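Local coordinates for alkaline serine protease AL20 (Nesterenkonia abyssinica, PDB 3CP7), which probably hydrolyses peptide bonds as a secreted, thermostable, trypsin-like serine protease that works at alkaline pH, at residues A[7-13]-A[55-61]; A[22-26]-A[37-42]; A[67-71]-A[103-109]. All coordinates share one frame; numbering follows the deposited sequence.

Contact 1. Residues A[7-13]-A[55-61]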
loop_
_atom_site.group_PDB
_atom_site.type_symbol
_atom_site.label_atom_id
_atom_site.label_comp_id
_atom_site.label_asym_id
_atom_site.label_seq_id
_atom_site.Cartn_x
_atom_site.Cartn_y
_atom_site.Cartn_z
ATOM N N PRO A 7 8.044 24.520 9.941
ATOM C CA PRO A 7 8.302 23.311 10.723
ATOM C C PRO A 7 7.570 22.059 10.249
ATOM O O PRO A 7 7.879 20.970 10.723
ATOM C CB PRO A 7 7.836 23.695 12.132
ATOM C CG PRO A 7 6.806 24.743 11.897
ATOM C CD PRO A 7 7.300 25.529 10.728
ATOM N N HIS A 8 6.620 22.216 9.329
ATOM C CA HIS A 8 6.015 21.060 8.685
ATOM C C HIS A 8 7.021 20.319 7.803
ATOM O O HIS A 8 6.862 19.125 7.582
ATOM C CB HIS A 8 4.772 21.460 7.884
ATOM C CG HIS A 8 4.957 22.669 7.017
ATOM N ND1 HIS A 8 5.321 22.586 5.691
ATOM C CD2 HIS A 8 4.811 23.991 7.280
ATOM C CE1 HIS A 8 5.388 23.803 5.173
ATOM N NE2 HIS A 8 5.074 24.675 6.118
ATOM N N ILE A 9 8.046 21.022 7.317
ATOM C CA ILE A 9 9.105 20.374 6.523
ATOM C C ILE A 9 10.147 19.806 7.489
ATOM O O ILE A 9 10.497 20.458 8.477
ATOM C CB ILE A 9 9.800 21.356 5.550
ATOM C CG1 ILE A 9 8.776 22.218 4.803
ATOM C CG2 ILE A 9 10.661 20.565 4.564
ATOM C CD1 ILE A 9 9.395 23.275 3.896
ATOM N N GLY A 10 10.662 18.615 7.209
ATOM C CA GLY A 10 11.626 18.013 8.122
ATOM C C GLY A 10 12.557 17.041 7.447
ATOM O O GLY A 10 12.393 16.723 6.261
ATOM N N LYS A 11 13.527 16.567 8.227
ATOM C CA LYS A 11 14.557 15.651 7.751
ATOM C C LYS A 11 14.135 14.227 8.114
ATOM O O LYS A 11 13.467 14.023 9.140
ATOM C CB LYS A 11 15.903 16.010 8.386
ATOM C CG LYS A 11 17.085 15.178 7.907
ATOM C CD LYS A 11 18.351 15.661 8.569
ATOM C CE LYS A 11 19.558 14.843 8.163
ATOM N NZ LYS A 11 20.066 15.158 6.805
ATOM N N VAL A 12 14.500 13.261 7.268
ATOM C CA VAL A 12 14.180 11.854 7.495
ATOM C C VAL A 12 15.485 11.073 7.675
ATOM O O VAL A 12 16.459 11.318 6.954
ATOM C CB VAL A 12 13.382 11.277 6.298
ATOM C CG1 VAL A 12 13.297 9.771 6.373
ATOM C CG2 VAL A 12 11.977 11.863 6.252
ATOM N N PHE A 13 15.498 10.165 8.649
ATOM C CA PHE A 13 16.572 9.186 8.806
ATOM C C PHE A 13 15.953 7.809 8.655
ATOM O O PHE A 13 14.843 7.563 9.119
ATOM C CB PHE A 13 17.214 9.286 10.196
ATOM C CG PHE A 13 17.808 10.631 10.509
ATOM C CD1 PHE A 13 17.003 11.671 10.969
ATOM C CD2 PHE A 13 19.172 10.853 10.364
ATOM C CE1 PHE A 13 17.548 12.907 11.264
ATOM C CE2 PHE A 13 19.728 12.097 10.662
ATOM C CZ PHE A 13 18.914 13.114 11.124
ATOM N N PHE A 55 12.527 4.347 10.275
ATOM C CA PHE A 55 12.173 5.606 9.637
ATOM C C PHE A 55 11.776 6.607 10.709
ATOM O O PHE A 55 10.844 6.369 11.486
ATOM C CB PHE A 55 11.028 5.377 8.646
ATOM C CG PHE A 55 10.632 6.595 7.835
ATOM C CD1 PHE A 55 10.922 6.655 6.479
ATOM C CD2 PHE A 55 9.909 7.635 8.412
ATOM C CE1 PHE A 55 10.531 7.753 5.707
ATOM C CE2 PHE A 55 9.508 8.743 7.660
ATOM C CZ PHE A 55 9.825 8.799 6.299
ATOM N N VAL A 56 12.485 7.730 10.728
ATOM C CA VAL A 56 12.248 8.781 11.711
ATOM C C VAL A 56 12.164 10.139 11.012
ATOM O O VAL A 56 12.931 10.409 10.096
ATOM C CB VAL A 56 13.385 8.781 12.777
ATOM C CG1 VAL A 56 13.412 10.053 13.569
ATOM C CG2 VAL A 56 13.250 7.587 13.710
ATOM N N PHE A 57 11.251 10.981 11.484
ATOM C CA PHE A 57 11.007 12.295 10.908
ATOM C C PHE A 57 11.309 13.368 11.944
ATOM O O PHE A 57 10.841 13.278 13.078
ATOM C CB PHE A 57 9.543 12.407 10.468
ATOM C CG PHE A 57 9.159 13.769 9.919
ATOM C CD1 PHE A 57 8.241 14.573 10.599
ATOM C CD2 PHE A 57 9.692 14.231 8.710
ATOM C CE1 PHE A 57 7.872 15.813 10.082
ATOM C CE2 PHE A 57 9.321 15.466 8.193
ATOM C CZ PHE A 57 8.422 16.265 8.895
ATOM N N ALA A 58 12.099 14.362 11.548
ATOM C CA ALA A 58 12.513 15.452 12.436
ATOM C C ALA A 58 12.015 16.789 11.897
ATOM O O ALA A 58 12.673 17.405 11.052
ATOM C CB ALA A 58 14.034 15.467 12.582
ATOM N N PRO A 59 10.843 17.245 12.377
ATOM C CA PRO A 59 10.304 18.523 11.899
ATOM C C PRO A 59 11.240 19.684 12.207
ATOM O O PRO A 59 11.797 19.760 13.310
ATOM C CB PRO A 59 8.995 18.694 12.688
ATOM C CG PRO A 59 8.731 17.402 13.348
ATOM C CD PRO A 59 9.969 16.577 13.356
ATOM N N ALA A 60 11.417 20.581 11.245
ATOM C CA ALA A 60 12.204 21.805 11.452
ATOM C C ALA A 60 13.652 21.529 11.873
ATOM O O ALA A 60 14.278 22.353 12.550
ATOM C CB ALA A 60 11.504 22.741 12.474
ATOM N N TYR A 61 14.187 20.386 11.455
ATOM C CA TYR A 61 15.595 20.053 11.693
ATOM C C TYR A 61 16.497 21.219 11.276
ATOM O O TYR A 61 16.287 21.834 10.223
ATOM C CB TYR A 61 15.959 18.801 10.894
ATOM C CG TYR A 61 17.300 18.197 11.246
ATOM C CD1 TYR A 61 18.463 18.640 10.629
ATOM C CD2 TYR A 61 17.395 17.159 12.166
ATOM C CE1 TYR A 61 19.703 18.093 10.952
ATOM C CE2 TYR A 61 18.626 16.591 12.488
ATOM C CZ TYR A 61 19.772 17.066 11.864
ATOM O OH TYR A 61 20.992 16.504 12.186
#

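Contact 2. Residues A[22-26]-A[37-42]. With FMT (formic acid), chain C.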
loop_
_atom_site.group_PDB
_atom_site.type_symbol
_atom_site.label_atom_id
_atom_site.label_comp_id
_atom_site.label_asym_id
_atom_site.label_seq_id
_atom_site.Cartn_x
_atom_site.Cartn_y
_atom_site.Cartn_z
ATOM N N VAL A 22 19.480 9.115 4.563
ATOM C CA VAL A 22 18.723 10.306 4.914
ATOM C C VAL A 22 17.840 10.753 3.740
ATOM O O VAL A 22 18.139 10.495 2.575
ATOM C CB VAL A 22 19.665 11.439 5.418
ATOM C CG1 VAL A 22 20.641 11.881 4.334
ATOM C CG2 VAL A 22 18.893 12.584 5.968
ATOM N N CYS A 23 16.727 11.394 4.073
ATOM C CA CYS A 23 15.765 11.886 3.082
ATOM C C CYS A 23 15.116 13.143 3.669
ATOM O O CYS A 23 15.616 13.712 4.657
ATOM C CB CYS A 23 14.716 10.807 2.749
ATOM S SG CYS A 23 15.049 9.810 1.259
ATOM N N SER A 24 14.009 13.572 3.068
ATOM C CA SER A 24 13.241 14.707 3.564
ATOM C C SER A 24 11.767 14.321 3.489
ATOM O O SER A 24 11.404 13.340 2.837
ATOM C CB SER A 24 13.527 15.933 2.698
ATOM O OG SER A 24 14.916 16.263 2.695
ATOM N N ALA A 25 10.915 15.093 4.160
ATOM C CA ALA A 25 9.476 14.853 4.123
ATOM C C ALA A 25 8.734 16.093 4.590
ATOM O O ALA A 25 9.346 17.087 4.983
ATOM C CB ALA A 25 9.107 13.654 4.989
ATOM N N ASN A 26 7.406 16.018 4.576
ATOM C CA ASN A 26 6.592 17.170 4.908
ATOM C C ASN A 26 5.264 16.761 5.512
ATOM O O ASN A 26 4.592 15.902 4.968
ATOM C CB ASN A 26 6.358 18.005 3.644
ATOM C CG ASN A 26 5.649 19.322 3.930
ATOM O OD1 ASN A 26 6.134 20.141 4.716
ATOM N ND2 ASN A 26 4.498 19.533 3.287
ATOM N N ALA A 37 4.245 13.346 3.772
ATOM C CA ALA A 37 4.504 12.984 2.387
ATOM C C ALA A 37 5.997 12.874 2.186
ATOM O O ALA A 37 6.781 13.684 2.706
ATOM C CB ALA A 37 3.953 14.036 1.467
ATOM N N THR A 38 6.386 11.867 1.413
ATOM C CA THR A 38 7.789 11.670 1.080
ATOM C C THR A 38 7.879 10.926 -0.252
ATOM O O THR A 38 6.866 10.774 -0.953
ATOM C CB THR A 38 8.534 10.943 2.237
ATOM O OG1 THR A 38 9.944 11.001 2.006
ATOM C CG2 THR A 38 8.095 9.488 2.390
ATOM N N ALA A 39 9.082 10.490 -0.622
ATOM C CA ALA A 39 9.268 9.678 -1.834
ATOM C C ALA A 39 9.134 8.204 -1.487
ATOM O O ALA A 39 9.497 7.777 -0.390
ATOM C CB ALA A 39 10.633 9.951 -2.462
ATOM N N GLY A 40 8.638 7.418 -2.435
ATOM C CA GLY A 40 8.586 5.968 -2.255
ATOM C C GLY A 40 9.944 5.391 -1.912
ATOM O O GLY A 40 10.053 4.549 -1.020
ATOM N N HIS A 41 10.999 5.848 -2.591
ATOM C CA HIS A 41 12.318 5.284 -2.374
ATOM C C HIS A 41 12.912 5.662 -1.020
ATOM O O HIS A 41 13.929 5.100 -0.622
ATOM C CB HIS A 41 13.260 5.603 -3.543
ATOM C CG HIS A 41 13.871 6.971 -3.509
ATOM N ND1 HIS A 41 13.419 8.022 -4.285
ATOM C CD2 HIS A 41 14.945 7.440 -2.824
ATOM C CE1 HIS A 41 14.180 9.083 -4.061
ATOM N NE2 HIS A 41 15.113 8.754 -3.186
ATOM N N CYS A 42 12.282 6.597 -0.310
ATOM C CA CYS A 42 12.710 6.950 1.049
ATOM C C CYS A 42 12.119 6.020 2.099
ATOM O O CYS A 42 12.481 6.109 3.279
ATOM C CB CYS A 42 12.300 8.381 1.389
ATOM S SG CYS A 42 13.154 9.650 0.411
HETATM C C FMT C . 18.065 10.504 -1.358
HETATM O O1 FMT C . 17.471 9.551 -1.890
HETATM O O2 FMT C . 17.973 11.662 -1.771
#

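Contact 3. Residues A[67-71]-A[103-109]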
loop_
_atom_site.group_PDB
_atom_site.type_symbol
_atom_site.label_atom_id
_atom_site.label_comp_id
_atom_site.label_asym_id
_atom_site.label_seq_id
_atom_site.Cartn_x
_atom_site.Cartn_y
_atom_site.Cartn_z
ATOM N N GLU A 67 12.842 21.733 18.670
ATOM C CA GLU A 67 12.010 21.534 19.850
ATOM C C GLU A 67 10.899 20.496 19.629
ATOM O O GLU A 67 10.360 19.940 20.579
ATOM C CB GLU A 67 11.398 22.866 20.294
ATOM C CG GLU A 67 10.350 23.456 19.334
ATOM C CD GLU A 67 10.934 24.330 18.222
ATOM O OE1 GLU A 67 12.150 24.247 17.923
ATOM O OE2 GLU A 67 10.158 25.116 17.636
ATOM N N HIS A 68 10.565 20.235 18.363
ATOM C CA HIS A 68 9.509 19.272 18.040
ATOM C C HIS A 68 9.967 17.824 18.146
ATOM O O HIS A 68 9.144 16.904 18.144
ATOM C CB HIS A 68 8.919 19.569 16.666
ATOM C CG HIS A 68 8.298 20.924 16.572
ATOM N ND1 HIS A 68 7.300 21.339 17.428
ATOM C CD2 HIS A 68 8.540 21.963 15.741
ATOM C CE1 HIS A 68 6.951 22.574 17.121
ATOM N NE2 HIS A 68 7.677 22.972 16.093
ATOM N N GLY A 69 11.279 17.634 18.247
ATOM C CA GLY A 69 11.849 16.317 18.459
ATOM C C GLY A 69 11.811 15.444 17.225
ATOM O O GLY A 69 11.775 15.941 16.100
ATOM N N VAL A 70 11.817 14.137 17.455
ATOM C CA VAL A 70 11.988 13.147 16.399
ATOM C C VAL A 70 10.844 12.140 16.501
ATOM O O VAL A 70 10.492 11.712 17.598
ATOM C CB VAL A 70 13.381 12.465 16.510
ATOM C CG1 VAL A 70 13.465 11.517 17.698
ATOM C CG2 VAL A 70 13.733 11.744 15.247
ATOM N N TRP A 71 10.249 11.785 15.363
ATOM C CA TRP A 71 9.014 11.007 15.331
ATOM C C TRP A 71 9.175 9.722 14.533
ATOM O O TRP A 71 9.490 9.770 13.345
ATOM C CB TRP A 71 7.897 11.869 14.714
ATOM C CG TRP A 71 7.547 13.033 15.585
ATOM C CD1 TRP A 71 8.312 14.142 15.823
ATOM C CD2 TRP A 71 6.369 13.178 16.381
ATOM N NE1 TRP A 71 7.678 14.977 16.718
ATOM C CE2 TRP A 71 6.475 14.408 17.067
ATOM C CE3 TRP A 71 5.226 12.391 16.569
ATOM C CZ2 TRP A 71 5.480 14.863 17.946
ATOM C CZ3 TRP A 71 4.234 12.846 17.432
ATOM C CH2 TRP A 71 4.367 14.068 18.110
ATOM N N THR A 103 -0.130 12.993 21.851
ATOM C CA THR A 103 0.130 14.096 20.910
ATOM C C THR A 103 0.552 13.592 19.537
ATOM O O THR A 103 1.525 12.853 19.404
ATOM C CB THR A 103 1.204 15.071 21.422
ATOM O OG1 THR A 103 0.954 15.371 22.803
ATOM C CG2 THR A 103 1.191 16.365 20.608
ATOM N N THR A 104 -0.204 13.991 18.523
ATOM C CA THR A 104 0.135 13.678 17.136
ATOM C C THR A 104 1.084 14.742 16.570
ATOM O O THR A 104 1.171 15.865 17.080
ATOM C CB THR A 104 -1.114 13.633 16.266
ATOM O OG1 THR A 104 -1.768 14.899 16.356
ATOM C CG2 THR A 104 -2.076 12.518 16.722
ATOM N N VAL A 105 1.789 14.402 15.495
ATOM C CA VAL A 105 2.783 15.326 14.963
ATOM C C VAL A 105 2.141 16.633 14.476
ATOM O O VAL A 105 2.728 17.710 14.620
ATOM C CB VAL A 105 3.660 14.667 13.864
ATOM C CG1 VAL A 105 2.933 14.603 12.502
ATOM C CG2 VAL A 105 4.969 15.408 13.726
ATOM N N GLN A 106 0.943 16.539 13.900
ATOM C CA GLN A 106 0.267 17.730 13.398
ATOM C C GLN A 106 -0.180 18.625 14.557
ATOM O O GLN A 106 -0.143 19.841 14.439
ATOM C CB GLN A 106 -0.907 17.359 12.474
ATOM C CG GLN A 106 -1.476 18.542 11.688
ATOM C CD GLN A 106 -2.525 18.155 10.654
ATOM O OE1 GLN A 106 -3.400 18.969 10.317
ATOM N NE2 GLN A 106 -2.429 16.954 10.119
ATOM N N GLN A 107 -0.595 18.010 15.663
ATOM C CA GLN A 107 -0.948 18.754 16.877
ATOM C C GLN A 107 0.286 19.393 17.512
ATOM O O GLN A 107 0.232 20.530 17.995
ATOM C CB GLN A 107 -1.638 17.827 17.873
ATOM C CG GLN A 107 -3.095 17.543 17.538
ATOM C CD GLN A 107 -3.991 18.740 17.770
ATOM O OE1 GLN A 107 -4.404 19.405 16.823
ATOM N NE2 GLN A 107 -4.292 19.029 19.043
ATOM N N GLN A 108 1.392 18.650 17.517
ATOM C CA GLN A 108 2.662 19.140 18.044
ATOM C C GLN A 108 3.125 20.393 17.309
ATOM O O GLN A 108 3.484 21.405 17.912
ATOM C CB GLN A 108 3.731 18.047 17.899
ATOM C CG GLN A 108 5.158 18.530 18.172
ATOM C CD GLN A 108 5.383 18.864 19.628
ATOM O OE1 GLN A 108 4.854 18.200 20.519
ATOM N NE2 GLN A 108 6.183 19.886 19.875
ATOM N N VAL A 109 3.146 20.303 15.985
ATOM C CA VAL A 109 3.671 21.391 15.173
ATOM C C VAL A 109 2.646 22.515 15.010
ATOM O O VAL A 109 3.020 23.676 14.841
ATOM C CB VAL A 109 4.195 20.849 13.808
ATOM C CG1 VAL A 109 4.578 21.964 12.873
ATOM C CG2 VAL A 109 5.398 19.946 14.049
#

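Contact 1. Residues A[7-13]-A[55-61]
Five backbone hydrogen bonds join Ile9–Phe13 to Val56–Ala60 as antiparallel strands. Lys11 and Ala58 form a hydrogen-bonded pair: Ala58 N gives to Lys11 O at 2.8 Å, nearly in line with the carbonyl, whereas Lys11 N reaches Ala58 O from well above the carbonyl plane. Phe13 and Val56 repeat the two-way exchange, and Ala60 N extends the ladder to Ile9 O (2.9 Å), just where the type II turn Ala58–Tyr61 bends the chain away. That turn brings the Tyr61 ring back over Lys11. Lys11 CG stands anti to the backbone N (chi1 -177°) and the extended chain lays CD over the centre of the ring, 3.6 Å from its centroid; the ammonium bends off to Gly138 O and stays far from the ring centre, at most a weak cation-pi attraction. Beyond it, Phe13 CZ touches Tyr61 CE2 at 3.7 Å, the two rings oblique, and Tyr61 OH is bonded to Gln139. On the other face of the sheet Val12 CG1 sits over the Phe55 ring, 3.5 Å from Phe55 CE1, while Val12 CG2 meets the rim of Phe57. The Phe57 ring reaches alongside Gly10, with Phe57 CE2 3.4 Å from Gly10 CA; a beta carbon at Gly10 would probably collide with this ring and with Ala58 O. Just before the strand, Pro7 CB packs on Ala60 CB. Strands 9-16 and 55-59 are the first and last in the order of a six-stranded antiparallel sheet, and their pairing closes it into the N-terminal beta-barrel of the chymotrypsin-like fold.

Contact 2. Residues A[22-26]-A[37-42]
A disulfide beside the probable catalytic histidine ties Cys23 to Cys42, as in the N-terminal barrel of trypsin-like proteases. The SG atoms of Cys23 and Cys42 are 2.1 Å apart with a chi3 of -78°, and the link fastens the short 3-10 turn carrying His41 to strand 19-27. Cys42 SG also lies over one face of the His41 ring, toward its rim. His41 NE2 donates to O1 of a formic acid molecule at 2.8 Å; this small molecule, probably from the crystallisation liquor, is held as well by Ser169 OG and Gly167 N. His41 ND1 is bonded to Asp91, an arrangement consistent with a Ser169-His41-Asp91 charge relay. Toward the start of 37-42, Thr38 OG1 donates to Ser24 O (2.9 Å), almost straight along the carbonyl direction; chi1 of -168° turns the hydroxyl, rather than the methyl, anti to Thr38 N. Ala25 CB presses against Ala37 O at 3.3 Å. Asn26 and Ala37 exchange two backbone bonds, the shorter from Ala37 N to Asn26 O (2.8 Å). Strands 19-27 and 35-38 thus form a beta hairpin, flanked in the barrel by strand 9-16 beside the first and strand 93-97 beside the second.

Contact 3. Residues A[67-71]-A[103-109]
Thr103 O meets the Trp71 indole at its edge, in the ring plane, 3.4 Å from Trp71 CH2. Thr104 follows at the N-cap of helix 105-109, its OG1 accepting a weak bond from Gln107 N. Val105 begins the helix and carries the main apolar contact: its CG2, anti to the backbone N, lies over one face of Trp71, 3.8 Å from the centroid of the five-membered ring and only 11° off its normal. The backbone N of Val105 is also close, 3.5 Å from Trp71 CZ3, so the six-membered part of the indole packs against the first turn of the helix. One turn on, Gln108 spans both aromatic residues. Its CB touches Trp71 CZ2 at 3.6 Å, and a bend at chi2 swings the amide to His68, where Gln108 NE2 donates to His68 ND1 at 3.1 Å. This bond is nearly straight (174°) and lies in the planes of both the imidazole and the amide, although these are turned 71° apart about it, which suggests that ND1 is unprotonated. Val109 CG2 covers the centre of one face of the His68 ring, 4.0 Å from its centroid, and Glu67 CG lies over the opposite face. Within 67-71, Trp71 NE1 donates to His68 O at 2.8 Å, which helps to hold the indole in its orientation. With an alanine at Trp71, His68 O would probably lose this donor and a gap would be likely to open against Val105 and Gln108. Leu97, Pro59 and Ile27 line the inner side of these residues. The arrangement is a short, N-capped helix packed across one end of the N-terminal beta-barrel of a trypsin-like protease.

How the contacts relate
Contacts 1 and 2 lie in the N-terminal barrel and contact 3 packs against one end of it. Along the chain, contact 2 is nested inside the loop that contact 1 closes, and contact 3 opens only afterwards. Contacts 1 and 2, with centres about 10 Å apart, share the sheet through neighbouring strands 9-16 and 19-27, joined by the Val12 N to Cys23 O bond and by His8 with Asn26. Contact 3, its centre also about 10 Å from that of contact 1, is reached through strand 55-59, where Phe57 O accepts from Trp71 N. Contacts 2 and 3, centres about 17 Å and nearest atoms about 8 Å apart, do not touch; the barrel seam links the probable catalytic histidine region to the peripheral helix.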